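Hydrazine synthase alpha subunit (Candidatus Kuenenia stuttgartiensis, PDB 5C2V) catalyses the second half-reaction of hydrazine synthesis, condensing hydroxylamine formed in the gamma subunit with ammonia, as part of the heme c-containing hydrazine synthase complex. Local coordinates at residues Ile432-Thr437 and Gly553-Gly558; Thr436-Gln441 and Cys559-Tyr564; Ser516-Gln521 and Ala574-Asn579. All coordinates share one frame; numbering follows the deposited sequence.

Interaction 1: residues Ile432-Thr437 and Gly553-Gly558. With HEC (heme c), chain B.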
loop_
_atom_site.group_PDB
_atom_site.type_symbol
_atom_site.label_atom_id
_atom_site.label_comp_id
_atom_site.label_asym_id
_atom_site.label_seq_id
_atom_site.Cartn_x
_atom_site.Cartn_y
_atom_site.Cartn_z
ATOM N N ILE D 432 5.847 -31.495 -5.780
ATOM C CA ILE D 432 4.905 -31.592 -6.883
ATOM C C ILE D 432 3.769 -30.570 -6.774
ATOM O O ILE D 432 3.168 -30.380 -5.707
ATOM C CB ILE D 432 4.312 -33.019 -6.974
ATOM C CG1 ILE D 432 3.181 -33.083 -8.002
ATOM C CG2 ILE D 432 3.828 -33.489 -5.612
ATOM C CD1 ILE D 432 2.596 -34.466 -8.178
ATOM N N CYS D 433 3.493 -29.911 -7.894
ATOM C CA CYS D 433 2.358 -29.010 -8.020
ATOM C C CYS D 433 1.380 -29.580 -9.040
ATOM O O CYS D 433 1.770 -29.938 -10.154
ATOM C CB CYS D 433 2.814 -27.612 -8.437
ATOM S SG CYS D 433 1.484 -26.391 -8.528
ATOM N N PHE D 434 0.112 -29.662 -8.655
ATOM C CA PHE D 434 -0.907 -30.274 -9.500
ATOM C C PHE D 434 -1.287 -29.376 -10.674
ATOM O O PHE D 434 -1.479 -29.854 -11.789
ATOM C CB PHE D 434 -2.140 -30.618 -8.666
ATOM C CG PHE D 434 -1.848 -31.530 -7.509
ATOM C CD1 PHE D 434 -1.036 -32.642 -7.676
ATOM C CD2 PHE D 434 -2.369 -31.270 -6.253
ATOM C CE1 PHE D 434 -0.758 -33.482 -6.614
ATOM C CE2 PHE D 434 -2.092 -32.106 -5.186
ATOM C CZ PHE D 434 -1.288 -33.213 -5.367
ATOM N N ASP D 435 -1.416 -28.077 -10.419
ATOM C CA ASP D 435 -1.637 -27.118 -11.497
ATOM C C ASP D 435 -0.778 -25.872 -11.296
ATOM O O ASP D 435 -0.952 -25.146 -10.323
ATOM C CB ASP D 435 -3.117 -26.741 -11.580
ATOM C CG ASP D 435 -3.456 -25.986 -12.848
ATOM O OD1 ASP D 435 -2.617 -25.965 -13.772
ATOM O OD2 ASP D 435 -4.566 -25.418 -12.923
ATOM N N THR D 436 0.135 -25.610 -12.226
ATOM C CA THR D 436 1.042 -24.474 -12.084
ATOM C C THR D 436 0.416 -23.178 -12.589
ATOM O O THR D 436 0.920 -22.089 -12.314
ATOM C CB THR D 436 2.370 -24.713 -12.829
ATOM O OG1 THR D 436 2.103 -25.257 -14.127
ATOM C CG2 THR D 436 3.246 -25.682 -12.053
ATOM N N THR D 437 -0.685 -23.301 -13.322
ATOM C CA THR D 437 -1.376 -22.140 -13.870
ATOM C C THR D 437 -2.507 -21.684 -12.954
ATOM O O THR D 437 -3.197 -20.705 -13.241
ATOM C CB THR D 437 -1.951 -22.436 -15.267
ATOM O OG1 THR D 437 -3.102 -23.280 -15.143
ATOM C CG2 THR D 437 -0.909 -23.121 -16.139
ATOM N N GLY D 553 8.761 -35.182 0.643
ATOM C CA GLY D 553 8.247 -34.594 -0.574
ATOM C C GLY D 553 7.008 -33.792 -0.257
ATOM O O GLY D 553 6.296 -34.097 0.700
ATOM N N ARG D 554 6.732 -32.773 -1.063
ATOM C CA ARG D 554 5.640 -31.865 -0.717
ATOM C C ARG D 554 4.724 -31.544 -1.889
ATOM O O ARG D 554 5.180 -31.281 -2.997
ATOM C CB ARG D 554 6.188 -30.563 -0.126
ATOM C CG ARG D 554 5.088 -29.591 0.274
ATOM C CD ARG D 554 5.461 -28.712 1.451
ATOM N NE ARG D 554 4.273 -28.052 1.986
ATOM C CZ ARG D 554 4.290 -27.079 2.890
ATOM N NH1 ARG D 554 5.441 -26.632 3.370
ATOM N NH2 ARG D 554 3.150 -26.549 3.312
ATOM N N ILE D 555 3.425 -31.544 -1.616
ATOM C CA ILE D 555 2.420 -31.327 -2.642
ATOM C C ILE D 555 1.766 -29.958 -2.495
ATOM O O ILE D 555 1.674 -29.413 -1.392
ATOM C CB ILE D 555 1.327 -32.413 -2.589
ATOM C CG1 ILE D 555 0.457 -32.236 -1.345
ATOM C CG2 ILE D 555 1.950 -33.798 -2.596
ATOM C CD1 ILE D 555 -0.772 -33.100 -1.336
ATOM N N CYS D 556 1.339 -29.391 -3.617
ATOM C CA CYS D 556 0.515 -28.188 -3.584
ATOM C C CYS D 556 -0.470 -28.206 -4.746
ATOM O O CYS D 556 -0.128 -28.638 -5.847
ATOM C CB CYS D 556 1.381 -26.928 -3.625
ATOM S SG CYS D 556 2.573 -26.884 -4.976
ATOM N N SER D 557 -1.692 -27.748 -4.493
ATOM C CA SER D 557 -2.738 -27.745 -5.512
ATOM C C SER D 557 -2.364 -26.878 -6.703
ATOM O O SER D 557 -2.564 -27.261 -7.855
ATOM C CB SER D 557 -4.064 -27.248 -4.931
ATOM O OG SER D 557 -4.562 -28.125 -3.939
ATOM N N GLY D 558 -1.803 -25.711 -6.411
ATOM C CA GLY D 558 -1.621 -24.688 -7.418
ATOM C C GLY D 558 -0.514 -23.718 -7.078
ATOM O O GLY D 558 0.258 -23.940 -6.146
HETATM FE FE HEC B . 3.872 -20.944 -3.146
HETATM C CHA HEC B . 3.962 -18.059 -1.250
HETATM C CHB HEC B . 4.463 -22.797 -0.323
HETATM C CHC HEC B . 4.187 -23.795 -5.069
HETATM C CHD HEC B . 3.506 -19.086 -6.005
HETATM N NA HEC B . 4.154 -20.510 -1.162
HETATM C C1A HEC B . 4.161 -19.252 -0.593
HETATM C C2A HEC B . 4.412 -19.400 0.824
HETATM C C3A HEC B . 4.554 -20.702 1.085
HETATM C C4A HEC B . 4.394 -21.430 -0.160
HETATM C CMA HEC B . 4.836 -21.331 2.466
HETATM C CAA HEC B . 4.506 -18.241 1.841
HETATM C CBA HEC B . 3.183 -18.091 2.586
HETATM C CGA HEC B . 2.095 -17.611 1.658
HETATM O O1A HEC B . 0.996 -18.222 1.652
HETATM O O2A HEC B . 2.324 -16.619 0.920
HETATM N NB HEC B . 4.391 -22.928 -2.781
HETATM C C1B HEC B . 4.313 -23.477 -1.513
HETATM C C2B HEC B . 4.038 -24.892 -1.659
HETATM C C3B HEC B . 3.967 -25.174 -2.961
HETATM C C4B HEC B . 4.185 -23.943 -3.698
HETATM C CMB HEC B . 3.869 -25.904 -0.506
HETATM C CAB HEC B . 3.686 -26.573 -3.557
HETATM C CBB HEC B . 4.932 -27.079 -4.318
HETATM N NC HEC B . 3.797 -21.374 -5.165
HETATM C C1C HEC B . 4.057 -22.601 -5.745
HETATM C C2C HEC B . 4.058 -22.426 -7.183
HETATM C C3C HEC B . 3.980 -21.117 -7.433
HETATM C C4C HEC B . 3.743 -20.433 -6.175
HETATM C CMC HEC B . 4.444 -23.510 -8.214
HETATM C CAC HEC B . 4.004 -20.468 -8.835
HETATM C CBC HEC B . 5.275 -19.602 -8.979
HETATM N ND HEC B . 3.763 -18.892 -3.563
HETATM C C1D HEC B . 3.582 -18.366 -4.837
HETATM C C2D HEC B . 3.486 -16.928 -4.749
HETATM C C3D HEC B . 3.624 -16.608 -3.257
HETATM C C4D HEC B . 3.797 -17.885 -2.604
HETATM C CMD HEC B . 3.280 -15.937 -5.915
HETATM C CAD HEC B . 3.601 -15.222 -2.580
HETATM C CBD HEC B . 4.826 -14.437 -3.032
HETATM C CGD HEC B . 4.805 -13.068 -2.410
HETATM O O1D HEC B . 5.633 -12.221 -2.828
HETATM O O2D HEC B . 3.962 -12.824 -1.508
#
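I432 lies beside I555 on one face of a parallel strand pair, and F434 crosses I555 obliquely from further along. The CG2 methyls of I432 and I555 meet at 3.6 Å, the two side chains running side by side and pointing the same way. In I432 the longer CG1 branch is set opposite the backbone N (chi1 172°), which leaves CG2 as the branch facing I555. The ring of F434 brings CZ to 3.9 Å from I555 CB, while its CD2 rests 3.6 Å from S557 CA. L215 of the beta subunit also packs on F434.

Four backbone bonds tie the segments together. I432 N donates to R554 O (2.9 Å) and C556 N to I432 O, a parallel pairing in which I432 uses both its N and its O. F434 N then reaches C556 O at 3.0 Å with an N-H...O angle of 164°, and D435 N reaches S557 O, carrying the parallel bonding on to D435 and S557.

C556, in strand 553-556, opens C556-S557-G558-C559-H560, the CXXCH signature of c-type hemes. It points to the other face of the sheet, together with C433, whose CB touches C556 SG at 3.5 Å. With chi1 at 52°, C556 SG sits between the backbone N and the carbonyl carbon and is joined covalently to heme CAB (1.8 Å). R554 also lies on the heme side: the heme methyl CMB lies over one face of its guanidinium, 3.3 Å from R554 NE. The far end of that group is fixed by a hydrogen bond from R554 NH1 to P269 O and a cation-pi contact with Y268.

Interaction 2: residues Thr436-Gln441 and Cys559-Tyr564. With ZN (zinc ion), chain C; HEC (heme c), chain B.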
loop_
_atom_site.group_PDB
_atom_site.type_symbol
_atom_site.label_atom_id
_atom_site.label_comp_id
_atom_site.label_asym_id
_atom_site.label_seq_id
_atom_site.Cartn_x
_atom_site.Cartn_y
_atom_site.Cartn_z
ATOM N N THR D 436 0.135 -25.610 -12.226
ATOM C CA THR D 436 1.042 -24.474 -12.084
ATOM C C THR D 436 0.416 -23.178 -12.589
ATOM O O THR D 436 0.920 -22.089 -12.314
ATOM C CB THR D 436 2.370 -24.713 -12.829
ATOM O OG1 THR D 436 2.103 -25.257 -14.127
ATOM C CG2 THR D 436 3.246 -25.682 -12.053
ATOM N N THR D 437 -0.685 -23.301 -13.322
ATOM C CA THR D 437 -1.376 -22.140 -13.870
ATOM C C THR D 437 -2.507 -21.684 -12.954
ATOM O O THR D 437 -3.197 -20.705 -13.241
ATOM C CB THR D 437 -1.951 -22.436 -15.267
ATOM O OG1 THR D 437 -3.102 -23.280 -15.143
ATOM C CG2 THR D 437 -0.909 -23.121 -16.139
ATOM N N LEU D 438 -2.690 -22.400 -11.849
ATOM C CA LEU D 438 -3.772 -22.115 -10.914
ATOM C C LEU D 438 -3.321 -21.150 -9.822
ATOM O O LEU D 438 -2.434 -21.470 -9.031
ATOM C CB LEU D 438 -4.286 -23.415 -10.294
ATOM C CG LEU D 438 -5.437 -23.308 -9.293
ATOM C CD1 LEU D 438 -6.706 -22.825 -9.977
ATOM C CD2 LEU D 438 -5.667 -24.642 -8.602
ATOM N N SER D 439 -3.939 -19.972 -9.777
ATOM C CA SER D 439 -3.541 -18.941 -8.822
ATOM C C SER D 439 -4.690 -18.017 -8.432
ATOM O O SER D 439 -5.663 -17.871 -9.173
ATOM C CB SER D 439 -2.395 -18.105 -9.397
ATOM O OG SER D 439 -1.905 -17.188 -8.433
ATOM N N ASP D 440 -4.568 -17.397 -7.262
ATOM C CA ASP D 440 -5.513 -16.373 -6.834
ATOM C C ASP D 440 -4.967 -14.988 -7.171
ATOM O O ASP D 440 -5.601 -13.970 -6.895
ATOM C CB ASP D 440 -5.806 -16.489 -5.333
ATOM C CG ASP D 440 -4.631 -16.062 -4.464
ATOM O OD1 ASP D 440 -3.481 -16.072 -4.949
ATOM O OD2 ASP D 440 -4.862 -15.721 -3.286
ATOM N N GLN D 441 -3.779 -14.965 -7.768
ATOM C CA GLN D 441 -3.113 -13.716 -8.120
ATOM C C GLN D 441 -3.532 -13.232 -9.501
ATOM O O GLN D 441 -3.696 -14.032 -10.422
ATOM C CB GLN D 441 -1.592 -13.888 -8.064
ATOM C CG GLN D 441 -1.047 -14.119 -6.666
ATOM C CD GLN D 441 -1.289 -12.940 -5.746
ATOM O OE1 GLN D 441 -1.887 -13.082 -4.679
ATOM N NE2 GLN D 441 -0.823 -11.765 -6.155
ATOM N N CYS D 559 -0.438 -22.634 -7.841
ATOM C CA CYS D 559 0.582 -21.630 -7.606
ATOM C C CYS D 559 -0.047 -20.509 -6.792
ATOM O O CYS D 559 -0.780 -19.680 -7.322
ATOM C CB CYS D 559 1.127 -21.123 -8.947
ATOM S SG CYS D 559 2.279 -19.742 -8.896
ATOM N N HIS D 560 0.281 -20.486 -5.502
ATOM C CA HIS D 560 -0.388 -19.635 -4.517
ATOM C C HIS D 560 -1.910 -19.643 -4.686
ATOM O O HIS D 560 -2.543 -18.592 -4.693
ATOM C CB HIS D 560 0.140 -18.199 -4.585
ATOM C CG HIS D 560 -0.139 -17.403 -3.346
ATOM N ND1 HIS D 560 -1.256 -16.608 -3.206
ATOM C CD2 HIS D 560 0.549 -17.291 -2.184
ATOM C CE1 HIS D 560 -1.240 -16.034 -2.015
ATOM N NE2 HIS D 560 -0.156 -16.433 -1.375
ATOM N N TYR D 561 -2.494 -20.831 -4.835
ATOM C CA TYR D 561 -3.941 -20.946 -5.013
ATOM C C TYR D 561 -4.682 -20.853 -3.679
ATOM O O TYR D 561 -5.875 -20.548 -3.640
ATOM C CB TYR D 561 -4.292 -22.256 -5.728
ATOM C CG TYR D 561 -5.751 -22.654 -5.616
ATOM C CD1 TYR D 561 -6.733 -21.988 -6.338
ATOM C CD2 TYR D 561 -6.143 -23.697 -4.786
ATOM C CE1 TYR D 561 -8.066 -22.349 -6.237
ATOM C CE2 TYR D 561 -7.472 -24.065 -4.678
ATOM C CZ TYR D 561 -8.428 -23.388 -5.405
ATOM O OH TYR D 561 -9.752 -23.751 -5.300
ATOM N N GLY D 562 -3.966 -21.093 -2.585
ATOM C CA GLY D 562 -4.577 -21.056 -1.269
ATOM C C GLY D 562 -4.769 -22.418 -0.630
ATOM O O GLY D 562 -5.363 -22.523 0.443
ATOM N N SER D 563 -4.279 -23.464 -1.290
ATOM C CA SER D 563 -4.351 -24.809 -0.727
ATOM C C SER D 563 -3.548 -24.894 0.563
ATOM O O SER D 563 -3.890 -25.660 1.459
ATOM C CB SER D 563 -3.848 -25.853 -1.723
ATOM O OG SER D 563 -2.434 -25.832 -1.818
ATOM N N TYR D 564 -2.465 -24.128 0.646
ATOM C CA TYR D 564 -1.710 -24.052 1.888
ATOM C C TYR D 564 -2.069 -22.838 2.748
ATOM O O TYR D 564 -1.432 -22.610 3.777
ATOM C CB TYR D 564 -0.197 -24.078 1.625
ATOM C CG TYR D 564 0.316 -23.292 0.433
ATOM C CD1 TYR D 564 0.602 -21.935 0.534
ATOM C CD2 TYR D 564 0.571 -23.924 -0.777
ATOM C CE1 TYR D 564 1.095 -21.224 -0.551
ATOM C CE2 TYR D 564 1.063 -23.223 -1.865
ATOM C CZ TYR D 564 1.327 -21.873 -1.748
ATOM O OH TYR D 564 1.825 -21.178 -2.832
HETATM ZN ZN ZN C . 0.748 -15.446 0.182
HETATM FE FE HEC B . 3.872 -20.944 -3.146
HETATM C CHA HEC B . 3.962 -18.059 -1.250
HETATM C CHB HEC B . 4.463 -22.797 -0.323
HETATM C CHC HEC B . 4.187 -23.795 -5.069
HETATM C CHD HEC B . 3.506 -19.086 -6.005
HETATM N NA HEC B . 4.154 -20.510 -1.162
HETATM C C1A HEC B . 4.161 -19.252 -0.593
HETATM C C2A HEC B . 4.412 -19.400 0.824
HETATM C C3A HEC B . 4.554 -20.702 1.085
HETATM C C4A HEC B . 4.394 -21.430 -0.160
HETATM C CMA HEC B . 4.836 -21.331 2.466
HETATM C CAA HEC B . 4.506 -18.241 1.841
HETATM C CBA HEC B . 3.183 -18.091 2.586
HETATM C CGA HEC B . 2.095 -17.611 1.658
HETATM O O1A HEC B . 0.996 -18.222 1.652
HETATM O O2A HEC B . 2.324 -16.619 0.920
HETATM N NB HEC B . 4.391 -22.928 -2.781
HETATM C C1B HEC B . 4.313 -23.477 -1.513
HETATM C C2B HEC B . 4.038 -24.892 -1.659
HETATM C C3B HEC B . 3.967 -25.174 -2.961
HETATM C C4B HEC B . 4.185 -23.943 -3.698
HETATM C CMB HEC B . 3.869 -25.904 -0.506
HETATM C CAB HEC B . 3.686 -26.573 -3.557
HETATM C CBB HEC B . 4.932 -27.079 -4.318
HETATM N NC HEC B . 3.797 -21.374 -5.165
HETATM C C1C HEC B . 4.057 -22.601 -5.745
HETATM C C2C HEC B . 4.058 -22.426 -7.183
HETATM C C3C HEC B . 3.980 -21.117 -7.433
HETATM C C4C HEC B . 3.743 -20.433 -6.175
HETATM C CMC HEC B . 4.444 -23.510 -8.214
HETATM C CAC HEC B . 4.004 -20.468 -8.835
HETATM C CBC HEC B . 5.275 -19.602 -8.979
HETATM N ND HEC B . 3.763 -18.892 -3.563
HETATM C C1D HEC B . 3.582 -18.366 -4.837
HETATM C C2D HEC B . 3.486 -16.928 -4.749
HETATM C C3D HEC B . 3.624 -16.608 -3.257
HETATM C C4D HEC B . 3.797 -17.885 -2.604
HETATM C CMD HEC B . 3.280 -15.937 -5.915
HETATM C CAD HEC B . 3.601 -15.222 -2.580
HETATM C CBD HEC B . 4.826 -14.437 -3.032
HETATM C CGD HEC B . 4.805 -13.068 -2.410
HETATM O O1D HEC B . 5.633 -12.221 -2.828
HETATM O O2D HEC B . 3.962 -12.824 -1.508
HETATM O O HOH W 1 1.564 -13.648 -0.539
#
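H560 and D440 meet through imidazole and carboxylate, the two planes turned 38° against each other. In H560, chi1 of -161° carries CG away from the backbone N and brings the side chain over one of the heme's pyrrole rings (C1D to C4D), on the face where Y564 binds. From the start of the side chain, H560 CB is 3.5 Å from heme C1D, and CG follows next to C3D. On one flank ND1 gives its N-H to D440 OD1 at 2.9 Å, nearly straight at 169°; the oxygen lies in the ring plane and is met on its syn side, somewhat out of the carboxylate plane. CE1, between the two nitrogens, also lies near D440 OD1. On the other flank CD2 comes to 3.3 Å from heme C3D. At the tip NE2 binds the zinc ion, whose other ligands are the heme propionate oxygen O2A, a water and C276. The ring is therefore gripped at both nitrogens, and D440 acts as a second-shell residue to the metal.

Next to it, C559 N donates to L438 O, and S439 OG makes a weak bond to C559 O while accepting from Q441 N in an ST turn. L438 lays CD2 over one face of the Y561 ring, 3.8 Å from its centroid. C559 SG is bonded covalently to heme CAC.

Y564 completes the heme side, its OH bound to the iron at 2.1 Å. This is a CXXCH heme c site in an unusual form: the histidine of the motif, ordinarily the axial ligand, serves zinc, and a tyrosine coordinates the iron of this pentacoordinated heme.

Interaction 3: residues Ser516-Gln521 and Ala574-Asn579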
loop_
_atom_site.group_PDB
_atom_site.type_symbol
_atom_site.label_atom_id
_atom_site.label_comp_id
_atom_site.label_asym_id
_atom_site.label_seq_id
_atom_site.Cartn_x
_atom_site.Cartn_y
_atom_site.Cartn_z
ATOM N N SER D 516 0.696 -29.734 -14.506
ATOM C CA SER D 516 1.255 -30.454 -13.368
ATOM C C SER D 516 2.755 -30.670 -13.526
ATOM O O SER D 516 3.238 -30.940 -14.625
ATOM C CB SER D 516 0.551 -31.800 -13.185
ATOM O OG SER D 516 0.721 -32.627 -14.322
ATOM N N THR D 517 3.491 -30.542 -12.428
ATOM C CA THR D 517 4.929 -30.780 -12.456
ATOM C C THR D 517 5.403 -31.425 -11.157
ATOM O O THR D 517 4.816 -31.214 -10.098
ATOM C CB THR D 517 5.719 -29.476 -12.701
ATOM O OG1 THR D 517 7.107 -29.780 -12.881
ATOM C CG2 THR D 517 5.558 -28.515 -11.533
ATOM N N VAL D 518 6.458 -32.224 -11.251
ATOM C CA VAL D 518 7.034 -32.885 -10.086
ATOM C C VAL D 518 8.534 -33.057 -10.293
ATOM O O VAL D 518 8.986 -33.299 -11.413
ATOM C CB VAL D 518 6.365 -34.259 -9.825
ATOM C CG1 VAL D 518 6.497 -35.165 -11.041
ATOM C CG2 VAL D 518 6.951 -34.925 -8.586
ATOM N N THR D 519 9.313 -32.916 -9.225
ATOM C CA THR D 519 10.756 -33.068 -9.355
ATOM C C THR D 519 11.449 -33.518 -8.075
ATOM O O THR D 519 10.914 -33.385 -6.969
ATOM C CB THR D 519 11.418 -31.754 -9.816
ATOM O OG1 THR D 519 12.729 -32.028 -10.324
ATOM C CG2 THR D 519 11.522 -30.772 -8.662
ATOM N N SER D 520 12.649 -34.063 -8.258
ATOM C CA SER D 520 13.554 -34.380 -7.163
ATOM C C SER D 520 14.676 -33.348 -7.142
ATOM O O SER D 520 15.152 -32.920 -8.193
ATOM C CB SER D 520 14.125 -35.792 -7.316
ATOM O OG SER D 520 13.095 -36.753 -7.462
ATOM N N GLN D 521 15.098 -32.951 -5.947
ATOM C CA GLN D 521 16.083 -31.889 -5.805
ATOM C C GLN D 521 16.765 -31.922 -4.444
ATOM O O GLN D 521 16.490 -32.795 -3.623
ATOM C CB GLN D 521 15.422 -30.529 -6.008
ATOM C CG GLN D 521 14.393 -30.208 -4.943
ATOM C CD GLN D 521 13.943 -28.767 -4.986
ATOM O OE1 GLN D 521 13.518 -28.267 -6.027
ATOM N NE2 GLN D 521 14.046 -28.086 -3.854
ATOM N N ALA D 574 -3.751 -35.497 -11.798
ATOM C CA ALA D 574 -2.615 -34.884 -12.473
ATOM C C ALA D 574 -1.711 -35.909 -13.141
ATOM O O ALA D 574 -1.559 -37.029 -12.656
ATOM C CB ALA D 574 -1.815 -34.046 -11.484
ATOM N N LYS D 575 -1.111 -35.509 -14.257
ATOM C CA LYS D 575 -0.187 -36.367 -14.984
ATOM C C LYS D 575 1.100 -36.591 -14.198
ATOM O O LYS D 575 1.730 -37.643 -14.309
ATOM C CB LYS D 575 0.141 -35.766 -16.353
ATOM C CG LYS D 575 -1.027 -35.723 -17.324
ATOM C CD LYS D 575 -0.555 -35.319 -18.714
ATOM C CE LYS D 575 -1.695 -35.333 -19.718
ATOM N NZ LYS D 575 -1.215 -35.036 -21.096
ATOM N N ALA D 576 1.483 -35.596 -13.404
ATOM C CA ALA D 576 2.728 -35.648 -12.644
ATOM C C ALA D 576 2.693 -36.725 -11.564
ATOM O O ALA D 576 3.732 -37.261 -11.179
ATOM C CB ALA D 576 3.021 -34.292 -12.023
ATOM N N LEU D 577 1.491 -37.037 -11.087
ATOM C CA LEU D 577 1.300 -38.043 -10.045
ATOM C C LEU D 577 1.865 -39.400 -10.454
ATOM O O LEU D 577 2.286 -40.188 -9.608
ATOM C CB LEU D 577 -0.187 -38.177 -9.706
ATOM C CG LEU D 577 -0.573 -39.154 -8.592
ATOM C CD1 LEU D 577 0.062 -38.748 -7.272
ATOM C CD2 LEU D 577 -2.086 -39.242 -8.459
ATOM N N TYR D 578 1.873 -39.665 -11.755
ATOM C CA TYR D 578 2.345 -40.944 -12.273
ATOM C C TYR D 578 3.824 -40.902 -12.643
ATOM O O TYR D 578 4.412 -41.924 -12.996
ATOM C CB TYR D 578 1.504 -41.361 -13.481
ATOM C CG TYR D 578 0.045 -41.574 -13.143
ATOM C CD1 TYR D 578 -0.851 -40.513 -13.145
ATOM C CD2 TYR D 578 -0.433 -42.833 -12.807
ATOM C CE1 TYR D 578 -2.184 -40.702 -12.827
ATOM C CE2 TYR D 578 -1.762 -43.033 -12.489
ATOM C CZ TYR D 578 -2.634 -41.964 -12.501
ATOM O OH TYR D 578 -3.959 -42.160 -12.186
ATOM N N ASN D 579 4.426 -39.720 -12.564
ATOM C CA ASN D 579 5.860 -39.582 -12.794
ATOM C C ASN D 579 6.646 -39.554 -11.484
ATOM O O ASN D 579 7.866 -39.389 -11.491
ATOM C CB ASN D 579 6.154 -38.320 -13.608
ATOM C CG ASN D 579 7.495 -38.383 -14.323
ATOM O OD1 ASN D 579 8.079 -39.455 -14.477
ATOM N ND2 ASN D 579 7.986 -37.230 -14.767
#
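S516 and A576 face each other directly, the side chains of both starting out toward the opposing segment. S516 CB touches the methyls of both A574 and A576, at 3.7 Å from each CB, so the serine stem beds between the two alanines. Its hydroxyl, placed between the backbone N and the carbonyl carbon by chi1 of 61°, turns to the backbone: A576 N donates to S516 OG at 3.2 Å, with a bent angle of 138°. The same OG is hydrogen-bonded to D514 OD1, and D514 OD2 takes K575 N, so neighbouring residues hold the N-H groups at the start of the turn 575-578, helical in its backbone angles.

That turn packs against strand 517-522, an outer strand of a three-stranded mixed sheet. T517 points away from it, whereas V518 points toward it. V518 uses its CG1 branch, which lies 3.7 Å from A576 CB and 3.5 Å from A576 O; N579 CB reaches the same methyl more loosely, at 4.1 Å. Beyond the contact the turn meets the gamma subunit, where Y578 O is hydrogen-bonded to T222 and Y578 OH to W88, both of that subunit.

Overall arrangement
Interactions 1 and 3 share the mixed sheet in the order 517-522, 428-433, 553-556: strand 428-433 is central, with interaction 1 on its parallel side and interaction 3 reached through its antiparallel neighbour. Their centres are about 9 Å apart, as are those of interactions 1 and 2, while 2 and 3 stand about 17 Å apart. Interaction 2 continues from interaction 1 along both segments, sharing T436 and T437, and both touch the same heme. Along the sequence 432-441 comes first, then 516-521, 553-564 and 574-579, so interaction 3 crosses the other two. The sheet carries the heme attachment at C556 and packs on the 574-579 turn, which meets the gamma subunit; the zinc site belongs to interaction 2.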